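Local coordinates for mercuric reductase (Metallosphaera sedula, PDB 4YWO), which probably reduces mercuric ion to elemental mercury with NADPH, working as a homodimeric FAD-containing flavoenzyme of the pyridine nucleotide-disulfide oxidoreductase family, at residues L294-N298 with P299-A303; A324-N327 with A328-S332; L356-A359 with E360-K364; G424-V427 with H428-I431. All coordinates share one frame; numbering follows the deposited sequence.

Contact 1 of 4, residues L294-N298 with P299-A303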
ATOM      1  N   LEU A 294     -11.321 -22.404  18.722  1.00 16.94           N
ATOM      2  CA  LEU A 294     -10.524 -23.344  17.895  1.00 16.91           C
ATOM      3  C   LEU A 294     -10.484 -24.718  18.564  1.00 18.58           C
ATOM      4  O   LEU A 294      -9.596 -25.562  18.284  1.00 16.56           O
ATOM      5  CB  LEU A 294      -9.102 -22.827  17.677  1.00 17.99           C
ATOM      6  CG  LEU A 294      -9.129 -21.469  16.919  1.00 19.92           C
ATOM      7  CD1 LEU A 294      -7.758 -20.889  16.675  1.00 22.74           C
ATOM      8  CD2 LEU A 294      -9.893 -21.623  15.609  1.00 20.33           C
ATOM      9  N   ARG A 295     -11.360 -24.900  19.520  1.00 16.67           N
ATOM     10  CA  ARG A 295     -11.427 -26.179  20.286  1.00 17.60           C
ATOM     11  C   ARG A 295     -12.317 -27.170  19.623  1.00 17.17           C
ATOM     12  O   ARG A 295     -13.455 -26.882  19.178  1.00 18.84           O
ATOM     13  CB  ARG A 295     -11.940 -25.841  21.714  1.00 20.05           C
ATOM     14  CG  ARG A 295     -11.749 -26.941  22.754  1.00 21.17           C
ATOM     15  CD  ARG A 295     -12.351 -26.464  24.133  1.00 21.66           C
ATOM     16  NE  ARG A 295     -11.654 -25.232  24.588  1.00 23.41           N
ATOM     17  CZ  ARG A 295     -12.135 -23.942  24.536  1.00 22.62           C
ATOM     18  NH1 ARG A 295     -13.331 -23.660  24.045  1.00 25.59           N
ATOM     19  NH2 ARG A 295     -11.401 -22.942  24.961  1.00 26.83           N
ATOM     20  N   THR A 296     -11.881 -28.441  19.504  1.00 16.67           N
ATOM     21  CA  THR A 296     -12.691 -29.463  18.872  1.00 16.99           C
ATOM     22  C   THR A 296     -13.730 -30.017  19.911  1.00 18.62           C
ATOM     23  O   THR A 296     -13.728 -29.599  21.045  1.00 21.48           O
ATOM     24  CB  THR A 296     -11.828 -30.713  18.405  1.00 16.79           C
ATOM     25  OG1 THR A 296     -11.260 -31.438  19.519  1.00 18.46           O
ATOM     26  CG2 THR A 296     -10.708 -30.295  17.433  1.00 17.00           C
ATOM     27  N   ASP A 297     -14.435 -31.046  19.510  1.00 19.60           N
ATOM     28  CA  ASP A 297     -15.319 -31.833  20.478  1.00 24.14           C
ATOM     29  C   ASP A 297     -14.573 -32.534  21.596  1.00 26.90           C
ATOM     30  O   ASP A 297     -15.158 -32.750  22.681  1.00 27.34           O
ATOM     31  CB  ASP A 297     -16.215 -32.791  19.701  1.00 24.66           C
ATOM     32  CG  ASP A 297     -17.226 -32.033  18.855  1.00 33.29           C
ATOM     33  OD1 ASP A 297     -18.223 -31.580  19.435  1.00 35.48           O
ATOM     34  OD2 ASP A 297     -17.068 -31.852  17.648  1.00 30.04           O
ATOM     35  N   ASN A 298     -13.268 -32.810  21.427  1.00 19.63           N
ATOM     36  CA  ASN A 298     -12.409 -33.226  22.491  1.00 20.26           C
ATOM     37  C   ASN A 298     -11.821 -32.032  23.077  1.00 21.93           C
ATOM     38  O   ASN A 298     -11.075 -31.310  22.418  1.00 21.61           O
ATOM     39  CB  ASN A 298     -11.332 -34.154  21.955  1.00 21.25           C
ATOM     40  CG  ASN A 298     -10.342 -34.583  22.969  1.00 19.43           C
ATOM     41  OD1 ASN A 298     -10.046 -33.950  23.995  1.00 22.12           O
ATOM     42  ND2 ASN A 298      -9.708 -35.722  22.659  1.00 21.62           N
ATOM     43  N   PRO A 299     -12.156 -31.686  24.336  1.00 21.94           N
ATOM     44  CA  PRO A 299     -11.701 -30.384  24.869  1.00 22.47           C
ATOM     45  C   PRO A 299     -10.221 -30.222  25.095  1.00 23.92           C
ATOM     46  O   PRO A 299      -9.757 -29.112  25.374  1.00 24.19           O
ATOM     47  CB  PRO A 299     -12.491 -30.271  26.249  1.00 25.34           C
ATOM     48  CG  PRO A 299     -12.578 -31.728  26.639  1.00 25.60           C
ATOM     49  CD  PRO A 299     -12.840 -32.504  25.396  1.00 23.22           C
ATOM     50  N   HIS A 300      -9.444 -31.292  24.903  1.00 22.27           N
ATOM     51  CA  HIS A 300      -8.017 -31.189  24.971  1.00 21.86           C
ATOM     52  C   HIS A 300      -7.337 -31.055  23.579  1.00 16.92           C
ATOM     53  O   HIS A 300      -6.103 -31.049  23.558  1.00 19.46           O
ATOM     54  CB  HIS A 300      -7.443 -32.443  25.601  1.00 27.77           C
ATOM     55  CG  HIS A 300      -7.981 -32.686  26.968  1.00 34.24           C
ATOM     56  ND1 HIS A 300      -7.645 -31.874  28.034  1.00 48.86           N
ATOM     57  CD2 HIS A 300      -8.947 -33.518  27.414  1.00 42.86           C
ATOM     58  CE1 HIS A 300      -8.306 -32.265  29.110  1.00 48.80           C
ATOM     59  NE2 HIS A 300      -9.112 -33.255  28.758  1.00 45.40           N
ATOM     60  N   ILE A 301      -8.125 -30.993  22.565  1.00 14.60           N
ATOM     61  CA  ILE A 301      -7.613 -30.977  21.135  1.00 14.82           C
ATOM     62  C   ILE A 301      -8.206 -29.713  20.491  1.00 15.42           C
ATOM     63  O   ILE A 301      -9.433 -29.500  20.451  1.00 16.13           O
ATOM     64  CB  ILE A 301      -7.953 -32.227  20.367  1.00 16.23           C
ATOM     65  CG1 ILE A 301      -7.349 -33.411  21.080  1.00 18.13           C
ATOM     66  CG2 ILE A 301      -7.465 -32.121  18.912  1.00 16.23           C
ATOM     67  CD1 ILE A 301      -7.595 -34.740  20.398  1.00 20.46           C
ATOM     68  N   TYR A 302      -7.263 -28.923  19.933  1.00 15.94           N
ATOM     69  CA  TYR A 302      -7.596 -27.700  19.186  1.00 15.63           C
ATOM     70  C   TYR A 302      -7.066 -27.936  17.760  1.00 17.80           C
ATOM     71  O   TYR A 302      -6.300 -28.890  17.470  1.00 15.22           O
ATOM     72  CB  TYR A 302      -6.858 -26.575  19.841  1.00 15.69           C
ATOM     73  CG  TYR A 302      -7.412 -26.183  21.192  1.00 18.62           C
ATOM     74  CD1 TYR A 302      -7.076 -26.934  22.294  1.00 18.26           C
ATOM     75  CD2 TYR A 302      -8.106 -25.017  21.366  1.00 20.56           C
ATOM     76  CE1 TYR A 302      -7.570 -26.592  23.540  1.00 21.94           C
ATOM     77  CE2 TYR A 302      -8.629 -24.667  22.608  1.00 23.56           C
ATOM     78  CZ  TYR A 302      -8.291 -25.419  23.673  1.00 22.95           C
ATOM     79  OH  TYR A 302      -8.710 -25.169  24.977  1.00 25.05           O
ATOM     80  N   ALA A 303      -7.492 -27.053  16.839  1.00 16.56           N
ATOM     81  CA  ALA A 303      -7.045 -27.200  15.436  1.00 14.26           C
ATOM     82  C   ALA A 303      -6.872 -25.779  14.817  1.00 15.95           C
ATOM     83  O   ALA A 303      -7.484 -24.838  15.286  1.00 16.09           O
ATOM     84  CB  ALA A 303      -7.965 -28.007  14.650  1.00 17.66           C
TER
HETATM   85  O   HOH W   1      -9.191 -22.711  26.929  1.00 26.15           O

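Contact 2 of 4, residues A324-N327 with A328-S332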
ATOM      1  N   ALA A 324      -4.767 -20.951  19.223  1.00 17.37           N
ATOM      2  CA  ALA A 324      -5.148 -22.342  19.635  1.00 20.74           C
ATOM      3  C   ALA A 324      -4.228 -22.746  20.747  1.00 19.66           C
ATOM      4  O   ALA A 324      -4.714 -23.344  21.751  1.00 19.69           O
ATOM      5  CB  ALA A 324      -5.062 -23.296  18.465  1.00 18.61           C
ATOM      6  N   THR A 325      -2.957 -22.436  20.614  1.00 17.95           N
ATOM      7  CA  THR A 325      -1.932 -22.806  21.562  1.00 18.09           C
ATOM      8  C   THR A 325      -2.196 -22.082  22.904  1.00 20.90           C
ATOM      9  O   THR A 325      -2.156 -22.672  23.999  1.00 22.30           O
ATOM     10  CB  THR A 325      -0.590 -22.644  21.020  1.00 19.07           C
ATOM     11  OG1 THR A 325      -0.387 -23.459  19.877  1.00 19.38           O
ATOM     12  CG2 THR A 325       0.526 -22.854  22.013  1.00 21.51           C
ATOM     13  N   GLU A 326      -2.404 -20.766  22.829  1.00 18.95           N
ATOM     14  CA  GLU A 326      -2.665 -20.034  24.053  1.00 21.17           C
ATOM     15  C   GLU A 326      -3.879 -20.541  24.701  1.00 22.17           C
ATOM     16  O   GLU A 326      -3.883 -20.695  26.009  1.00 24.75           O
ATOM     17  CB  GLU A 326      -2.764 -18.509  23.710  1.00 25.66           C
ATOM     18  CG  GLU A 326      -2.969 -17.714  24.961  1.00 29.46           C
ATOM     19  CD  GLU A 326      -2.861 -16.222  24.742  1.00 36.55           C
ATOM     20  OE1 GLU A 326      -2.708 -15.781  23.573  1.00 35.64           O
ATOM     21  OE2 GLU A 326      -3.043 -15.498  25.747  1.00 37.98           O
ATOM     22  N   ASN A 327      -4.973 -20.807  23.985  1.00 19.61           N
ATOM     23  CA  ASN A 327      -6.209 -21.311  24.636  1.00 19.09           C
ATOM     24  C   ASN A 327      -5.931 -22.701  25.268  1.00 22.63           C
ATOM     25  O   ASN A 327      -6.357 -23.032  26.426  1.00 20.77           O
ATOM     26  CB  ASN A 327      -7.354 -21.453  23.711  1.00 18.06           C
ATOM     27  CG  ASN A 327      -7.940 -20.057  23.244  1.00 20.62           C
ATOM     28  OD1 ASN A 327      -7.652 -19.077  23.867  1.00 21.72           O
ATOM     29  ND2 ASN A 327      -8.791 -20.050  22.291  1.00 18.71           N
ATOM     30  N   ALA A 328      -5.118 -23.469  24.592  1.00 19.69           N
ATOM     31  CA  ALA A 328      -4.859 -24.873  25.118  1.00 19.78           C
ATOM     32  C   ALA A 328      -4.038 -24.823  26.335  1.00 22.17           C
ATOM     33  O   ALA A 328      -4.381 -25.594  27.294  1.00 23.43           O
ATOM     34  CB  ALA A 328      -4.153 -25.712  24.019  1.00 18.08           C
ATOM     35  N   LEU A 329      -3.020 -23.950  26.413  1.00 21.00           N
ATOM     36  CA  LEU A 329      -2.050 -23.984  27.530  1.00 24.66           C
ATOM     37  C   LEU A 329      -2.413 -23.038  28.686  1.00 30.25           C
ATOM     38  O   LEU A 329      -1.876 -23.222  29.782  1.00 31.16           O
ATOM     39  CB  LEU A 329      -0.652 -23.664  27.137  1.00 24.95           C
ATOM     40  CG  LEU A 329       0.071 -24.490  26.082  1.00 22.37           C
ATOM     41  CD1 LEU A 329       1.366 -23.932  25.621  1.00 26.18           C
ATOM     42  CD2 LEU A 329       0.289 -25.898  26.684  1.00 25.94           C
ATOM     43  N   THR A 330      -3.294 -22.057  28.449  1.00 27.65           N
ATOM     44  CA  THR A 330      -3.564 -21.083  29.516  1.00 27.07           C
ATOM     45  C   THR A 330      -4.936 -21.153  29.971  1.00 27.43           C
ATOM     46  O   THR A 330      -5.248 -20.564  30.975  1.00 31.68           O
ATOM     47  CB  THR A 330      -3.204 -19.613  29.090  1.00 24.70           C
ATOM     48  OG1 THR A 330      -4.143 -19.170  28.163  1.00 26.57           O
ATOM     49  CG2 THR A 330      -1.871 -19.519  28.510  1.00 30.89           C
ATOM     50  N   GLY A 331      -5.820 -21.822  29.263  1.00 27.01           N
ATOM     51  CA  GLY A 331      -7.185 -21.833  29.609  1.00 28.05           C
ATOM     52  C   GLY A 331      -7.965 -20.576  29.151  1.00 28.17           C
ATOM     53  O   GLY A 331      -9.105 -20.346  29.552  1.00 30.84           O
ATOM     54  N   SER A 332      -7.372 -19.820  28.235  1.00 24.85           N
ATOM     55  CA  SER A 332      -8.050 -18.581  27.707  1.00 26.37           C
ATOM     56  C   SER A 332      -9.185 -18.979  26.743  1.00 24.95           C
ATOM     57  O   SER A 332      -9.365 -20.171  26.295  1.00 24.64           O
ATOM     58  CB  SER A 332      -7.016 -17.626  27.138  1.00 30.49           C
ATOM     59  OG  SER A 332      -6.237 -18.323  26.152  1.00 25.56           O
TER
HETATM   60  O   HOH W   2      -3.783 -16.361  27.980  1.00 31.94           O
HETATM   61  O   HOH W   1      -9.191 -22.711  26.929  1.00 26.15           O

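Contact 3 of 4, residues L356-A359 with E360-K364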
ATOM      1  N   LEU A 356     -17.301  -8.099   5.114  1.00 16.13           N
ATOM      2  CA  LEU A 356     -18.511  -8.599   4.479  1.00 16.71           C
ATOM      3  C   LEU A 356     -18.695  -8.034   3.069  1.00 15.62           C
ATOM      4  O   LEU A 356     -18.402  -6.839   2.791  1.00 15.92           O
ATOM      5  CB  LEU A 356     -19.677  -8.125   5.328  1.00 17.89           C
ATOM      6  CG  LEU A 356     -19.702  -8.578   6.777  1.00 19.14           C
ATOM      7  CD1 LEU A 356     -21.001  -8.052   7.403  1.00 23.18           C
ATOM      8  CD2 LEU A 356     -19.688 -10.055   6.837  1.00 22.80           C
ATOM      9  N   THR A 357     -19.300  -8.840   2.229  1.00 16.06           N
ATOM     10  CA  THR A 357     -19.808  -8.300   0.976  1.00 16.75           C
ATOM     11  C   THR A 357     -21.082  -7.495   1.287  1.00 17.82           C
ATOM     12  O   THR A 357     -21.662  -7.611   2.341  1.00 18.73           O
ATOM     13  CB  THR A 357     -20.168  -9.397  -0.059  1.00 19.07           C
ATOM     14  OG1 THR A 357     -21.256 -10.202   0.493  1.00 20.41           O
ATOM     15  CG2 THR A 357     -18.986 -10.245  -0.444  1.00 21.15           C
ATOM     16  N   GLU A 358     -21.509  -6.634   0.351  1.00 18.23           N
ATOM     17  CA  GLU A 358     -22.761  -5.918   0.522  1.00 19.09           C
ATOM     18  C   GLU A 358     -23.967  -6.885   0.729  1.00 21.42           C
ATOM     19  O   GLU A 358     -24.782  -6.665   1.633  1.00 20.88           O
ATOM     20  CB  GLU A 358     -22.999  -4.990  -0.667  1.00 23.22           C
ATOM     21  CG  GLU A 358     -24.280  -4.199  -0.459  1.00 23.72           C
ATOM     22  CD  GLU A 358     -24.580  -3.197  -1.530  1.00 33.77           C
ATOM     23  OE1 GLU A 358     -23.821  -3.090  -2.494  1.00 26.94           O
ATOM     24  OE2 GLU A 358     -25.558  -2.461  -1.297  1.00 31.60           O
ATOM     25  N   ALA A 359     -24.035  -7.921  -0.055  1.00 20.46           N
ATOM     26  CA  ALA A 359     -25.132  -8.923   0.073  1.00 22.93           C
ATOM     27  C   ALA A 359     -25.077  -9.589   1.414  1.00 23.99           C
ATOM     28  O   ALA A 359     -26.101  -9.748   2.069  1.00 26.33           O
ATOM     29  CB  ALA A 359     -25.037  -9.965  -0.989  1.00 22.81           C
ATOM     30  N   GLU A 360     -23.866  -9.946   1.907  1.00 21.23           N
ATOM     31  CA  GLU A 360     -23.770 -10.527   3.243  1.00 23.01           C
ATOM     32  C   GLU A 360     -24.228  -9.586   4.302  1.00 22.25           C
ATOM     33  O   GLU A 360     -24.859  -9.997   5.260  1.00 25.34           O
ATOM     34  CB  GLU A 360     -22.327 -10.980   3.561  1.00 22.63           C
ATOM     35  CG  GLU A 360     -21.948 -12.168   2.774  1.00 22.28           C
ATOM     36  CD  GLU A 360     -20.457 -12.417   2.691  1.00 26.91           C
ATOM     37  OE1 GLU A 360     -19.639 -11.593   3.178  1.00 23.87           O
ATOM     38  OE2 GLU A 360     -20.088 -13.518   2.224  1.00 29.42           O
ATOM     39  N   ALA A 361     -23.906  -8.287   4.226  1.00 18.77           N
ATOM     40  CA  ALA A 361     -24.300  -7.328   5.217  1.00 19.02           C
ATOM     41  C   ALA A 361     -25.848  -7.158   5.159  1.00 25.18           C
ATOM     42  O   ALA A 361     -26.506  -7.039   6.204  1.00 22.95           O
ATOM     43  CB  ALA A 361     -23.615  -6.015   4.988  1.00 21.46           C
ATOM     44  N   ARG A 362     -26.380  -7.089   3.958  1.00 22.23           N
ATOM     45  CA  ARG A 362     -27.853  -6.860   3.812  1.00 25.69           C
ATOM     46  C   ARG A 362     -28.624  -8.056   4.298  1.00 28.91           C
ATOM     47  O   ARG A 362     -29.811  -7.898   4.594  1.00 34.01           O
ATOM     48  CB  ARG A 362     -28.197  -6.517   2.365  1.00 23.37           C
ATOM     49  CG  ARG A 362     -27.749  -5.103   2.032  1.00 23.10           C
ATOM     50  CD  ARG A 362     -28.333  -4.645   0.685  1.00 24.73           C
ATOM     51  NE  ARG A 362     -27.756  -3.364   0.288  1.00 26.35           N
ATOM     52  CZ  ARG A 362     -27.988  -2.187   0.848  1.00 30.14           C
ATOM     53  NH1 ARG A 362     -28.846  -2.033   1.818  1.00 34.07           N
ATOM     54  NH2 ARG A 362     -27.345  -1.147   0.399  1.00 34.27           N
ATOM     55  N   ALA A 363     -28.022  -9.218   4.377  1.00 27.10           N
ATOM     56  CA  ALA A 363     -28.684 -10.402   4.927  1.00 30.36           C
ATOM     57  C   ALA A 363     -28.771 -10.420   6.441  1.00 33.97           C
ATOM     58  O   ALA A 363     -29.436 -11.280   6.996  1.00 44.74           O
ATOM     59  CB  ALA A 363     -28.064 -11.662   4.429  1.00 29.13           C
ATOM     60  N   LYS A 364     -28.083  -9.518   7.123  1.00 31.57           N
ATOM     61  CA  LYS A 364     -28.133  -9.402   8.580  1.00 37.23           C
ATOM     62  C   LYS A 364     -29.012  -8.246   8.991  1.00 40.48           C
ATOM     63  O   LYS A 364     -29.394  -7.434   8.177  1.00 38.89           O
ATOM     64  CB  LYS A 364     -26.730  -9.144   9.131  1.00 35.73           C
ATOM     65  CG  LYS A 364     -25.809 -10.285   8.826  1.00 37.50           C
ATOM     66  CD  LYS A 364     -24.460  -9.873   9.253  1.00 41.67           C
ATOM     67  CE  LYS A 364     -23.550 -11.038   9.086  1.00 51.88           C
ATOM     68  NZ  LYS A 364     -22.484 -10.846  10.092  1.00 56.59           N
TER

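Contact 4 of 4, residues G424-V427 with H428-I431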
ATOM      1  N   GLY A 424     -13.903  -0.560  14.284  1.00 20.09           N
ATOM      2  CA  GLY A 424     -15.284  -0.061  14.074  1.00 20.36           C
ATOM      3  C   GLY A 424     -15.303   1.347  13.542  1.00 20.74           C
ATOM      4  O   GLY A 424     -16.187   2.136  13.879  1.00 22.05           O
ATOM      5  N   ALA A 425     -14.363   1.735  12.666  1.00 17.67           N
ATOM      6  CA  ALA A 425     -14.264   3.046  12.163  1.00 17.25           C
ATOM      7  C   ALA A 425     -15.540   3.422  11.361  1.00 20.27           C
ATOM      8  O   ALA A 425     -16.119   2.556  10.697  1.00 21.18           O
ATOM      9  CB  ALA A 425     -13.076   3.282  11.251  1.00 19.99           C
ATOM     10  N   THR A 426     -15.909   4.684  11.450  1.00 18.91           N
ATOM     11  CA  THR A 426     -17.011   5.148  10.647  1.00 20.98           C
ATOM     12  C   THR A 426     -16.405   5.765   9.395  1.00 19.19           C
ATOM     13  O   THR A 426     -15.194   6.159   9.285  1.00 19.38           O
ATOM     14  CB  THR A 426     -17.830   6.185  11.432  1.00 20.10           C
ATOM     15  OG1 THR A 426     -17.008   7.335  11.650  1.00 21.04           O
ATOM     16  CG2 THR A 426     -18.268   5.626  12.749  1.00 22.34           C
ATOM     17  N   VAL A 427     -17.270   6.118   8.429  1.00 19.77           N
ATOM     18  CA  VAL A 427     -16.805   6.925   7.329  1.00 21.43           C
ATOM     19  C   VAL A 427     -16.222   8.284   7.764  1.00 24.37           C
ATOM     20  O   VAL A 427     -15.231   8.725   7.238  1.00 21.33           O
ATOM     21  CB  VAL A 427     -17.804   7.072   6.129  1.00 26.75           C
ATOM     22  CG1 VAL A 427     -18.316   5.715   5.645  1.00 26.00           C
ATOM     23  CG2 VAL A 427     -18.877   8.009   6.508  1.00 29.47           C
ATOM     24  N   HIS A 428     -16.780   8.925   8.804  1.00 22.78           N
ATOM     25  CA  HIS A 428     -16.160  10.209   9.238  1.00 23.70           C
ATOM     26  C   HIS A 428     -14.827  10.022   9.761  1.00 20.07           C
ATOM     27  O   HIS A 428     -14.019  10.886   9.598  1.00 24.44           O
ATOM     28  CB  HIS A 428     -17.048  10.837  10.329  1.00 28.90           C
ATOM     29  CG  HIS A 428     -18.357  11.319   9.775  1.00 46.66           C
ATOM     30  ND1 HIS A 428     -19.520  10.573   9.850  1.00 61.25           N
ATOM     31  CD2 HIS A 428     -18.663  12.422   9.049  1.00 51.20           C
ATOM     32  CE1 HIS A 428     -20.498  11.221   9.238  1.00 57.57           C
ATOM     33  NE2 HIS A 428     -20.006  12.350   8.758  1.00 60.91           N
ATOM     34  N   ASP A 429     -14.547   8.890  10.373  1.00 22.03           N
ATOM     35  CA  ASP A 429     -13.186   8.578  10.881  1.00 20.91           C
ATOM     36  C   ASP A 429     -12.195   8.547   9.721  1.00 22.02           C
ATOM     37  O   ASP A 429     -11.100   9.086   9.817  1.00 25.55           O
ATOM     38  CB  ASP A 429     -13.066   7.244  11.620  1.00 23.86           C
ATOM     39  CG  ASP A 429     -13.842   7.201  12.978  1.00 24.18           C
ATOM     40  OD1 ASP A 429     -13.821   8.278  13.643  1.00 32.13           O
ATOM     41  OD2 ASP A 429     -14.297   6.090  13.373  1.00 24.84           O
ATOM     42  N   LEU A 430     -12.586   7.968   8.640  1.00 21.29           N
ATOM     43  CA  LEU A 430     -11.711   7.981   7.470  1.00 23.42           C
ATOM     44  C   LEU A 430     -11.584   9.352   6.861  1.00 22.78           C
ATOM     45  O   LEU A 430     -10.512   9.779   6.441  1.00 22.32           O
ATOM     46  CB  LEU A 430     -12.178   6.974   6.447  1.00 24.96           C
ATOM     47  CG  LEU A 430     -11.656   5.576   6.511  1.00 30.83           C
ATOM     48  CD1 LEU A 430     -10.138   5.546   6.319  1.00 34.39           C
ATOM     49  CD2 LEU A 430     -11.962   4.948   7.852  1.00 36.71           C
ATOM     50  N   ILE A 431     -12.700  10.066   6.714  1.00 21.16           N
ATOM     51  CA  ILE A 431     -12.645  11.418   6.230  1.00 20.42           C
ATOM     52  C   ILE A 431     -11.710  12.326   7.018  1.00 21.86           C
ATOM     53  O   ILE A 431     -10.985  13.164   6.423  1.00 24.28           O
ATOM     54  CB  ILE A 431     -14.080  11.974   6.115  1.00 22.04           C
ATOM     55  CG1 ILE A 431     -14.800  11.108   5.086  1.00 24.14           C
ATOM     56  CG2 ILE A 431     -14.067  13.440   5.675  1.00 22.46           C
ATOM     57  CD1 ILE A 431     -16.284  11.306   5.073  1.00 24.11           C
TER

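Contact 1 of 4, residues L294-N298 with P299-A303
Pro299 follows Asn298 at the head of a type I beta turn, Asn298 to Ile301, that folds the loop back on itself as it enters strand 301-303, an outermost strand of the five-stranded parallel sheet in the FAD-binding part of the fold. The amide of the next residue, His300 N, gives a 2.9 Å bond to Asn298 OD1, its donor tilted 26° from the amide carbonyl plane. Asn298 CG stands anti to the backbone N (chi1 177°), which swings the side chain forward over the turn; its ND2 is bound outside by the carbonyls of Ala278 and Pro125. Ile301 closes the turn through N to Asn298 O at 3.0 Å, while its own O receives Thr296 N at 2.8 Å in the carbonyl plane, an almost straight bond. Thr296 OG1 is also 2.8 Å from Ile301 O, but Asn298 O is a rival acceptor for that one proton. Tyr302 bridges to Arg295, whose side chain runs alongside it in the same direction: CG lies over one ring face, 4.1 Å from the centroid, a CH-pi contact, and at the far end of the tyrosine Arg295 NE donates to Tyr302 OH over 3.0 Å. The guanidinium is turned 76° from the ring and is held by salt bridges to Glu293 and Asp291. Ala303 N donates to Leu294 O over 3.0 Å, nearly in line with the carbonyl bond.

Contact 2 of 4, residues A324-N327 with A328-S332
The C-terminal end of helix 314-330 is finished here by hydroxyl groups that reach back to the last turn. Glu326 O carries two bonds from Thr330, one from N and one from OG1, the latter 2.7 Å long, and they arrive from opposite faces of the carbonyl plane. Thr330 chi1 of 72° sets OG1 between its own backbone N and carbonyl carbon, facing back along the helix. A water links the same OG1 to Glu326 OE2, an oxygen that also forms a salt bridge with Lys334. One residue on, Gly331 leaves helical geometry with positive phi (80°), yet its N still bonds Asn327 O at 3.1 Å. The chain then turns so that Ser332 OG donates to Asn327 OD1 over 2.8 Å, in the amide plane and on a lone pair. Asn327 ND2 meanwhile binds the carbonyls of Lys334 and Glu293, which ties the helix end both to the chain just after the helix (Lys334) and to the loop that precedes strand 301-303 (Glu293). On the helix flank Thr325 CG2 lies alongside Leu329 CD1, 3.9 Å away. A positive-phi glycine directly after the last helical residue, with its amide bonded to the carbonyl four residues earlier, is typical of a helix C-terminus.

Contact 3 of 4, residues L356-A359 with E360-K364
Glu358 OE2 is gripped by two nitrogens of Arg362, NH2 at 2.8 Å and NE at 2.9 Å, a salt bridge one helical turn long. NH2 arrives nearly along the C-O axis, whereas NE comes in on the anti side of the carboxylate. The oxygen lies at the edge of the guanidinium and near its plane, although the two flat groups are turned 51° apart. Both chains are extended and run side by side: Glu358 CG is anti to the backbone N (chi1 -178°), and Arg362 stays straight from CG to NE. Beneath them Arg362 N bonds Glu358 O, so backbone and side chains join the same pair. At the start of the helix the exchange is reciprocal. Glu360 N donates to Thr357 OG1 at 3.0 Å, and Thr357 N returns a 2.9 Å bond to Glu360 OE1, nearly straight at the hydrogen (170°) but met from above the carboxylate plane. The helix-start amides probably help stabilise the negative charge of that carboxylate. Leu356 CD1 covers Ala361 CB at 4.1 Å. On the sheet side, Ala361 and Glu358 rest on Val394, and Leu356 packs on Val401. Short helix 358-362, which follows strand 350-355 in the dimerisation domain, thus begins with Thr357 as N-cap and Glu360 as its partner, the defining pair of a capping box.

Contact 4 of 4, residues G424-V427 with H428-I431
Thr426 chi1 of 65° places OG1 between its backbone N and carbonyl carbon, turned to the first turn of helix 427-431, and Asp429 chi1 of -67° puts CG beside its own N, so that the carboxylate folds back toward Thr426. Two reciprocal bonds follow, making a capping box. Asp429 N donates to Thr426 OG1 at 3.2 Å, and Thr426 N donates to Asp429 OD2 at 2.9 Å. The second is the straighter, with 165° at the hydrogen, though the amide meets the carboxylate from above its plane. The start of helix 427-431 would probably stabilise the negative charge of the Asp429 carboxylate. The backbone takes over from there: Leu430 N bonds Thr426 O at 3.2 Å, and Ile431 N bonds Val427 O at 2.9 Å.

Apolar groups fill in around the cap. Ala425 CB meets Leu430 CD2 at 3.9 Å, and OD2 of Asp429 also passes close to the alanine, 3.3 Å from its CA. One turn along the helix, Val427 CG2 approaches Ile431 CD1 at 4.4 Å.

Just upstream, Gly424 ends helix 414-422 in a Schellman motif, its positive phi turning the chain toward the next helix. Ala425 packs on Ala420 of helix 414-422, and its backbone bonds Ile400 of strand 399-407. Val427, Leu430 and Ile431 rest on Ala448 of helix 442-449, while Ala425 and Asp429 touch Phe423 of the second subunit.

How the contacts relate
Along the chain the four contacts come strictly in series, each closing before the next opens. Contacts 1 and 2 adjoin, with centres about 11 Å apart: strand 301-303 leads on to helix 314-330, the Tyr302 ring packs on Ala328, and one water is common to both. They belong to the part of the fold near the FAD. Contacts 3 and 4 lie in the dimerisation domain, their centres about 19 Å apart, contact 3 on a short helix packed against the antiparallel sheet, contact 4 at the start of another whose preceding loop bonds to strand 399-407 of that sheet. Contacts 1 and 3 are about 30 Å apart between centres. Only contact 4 touches the second subunit, which places it at the dimer interface.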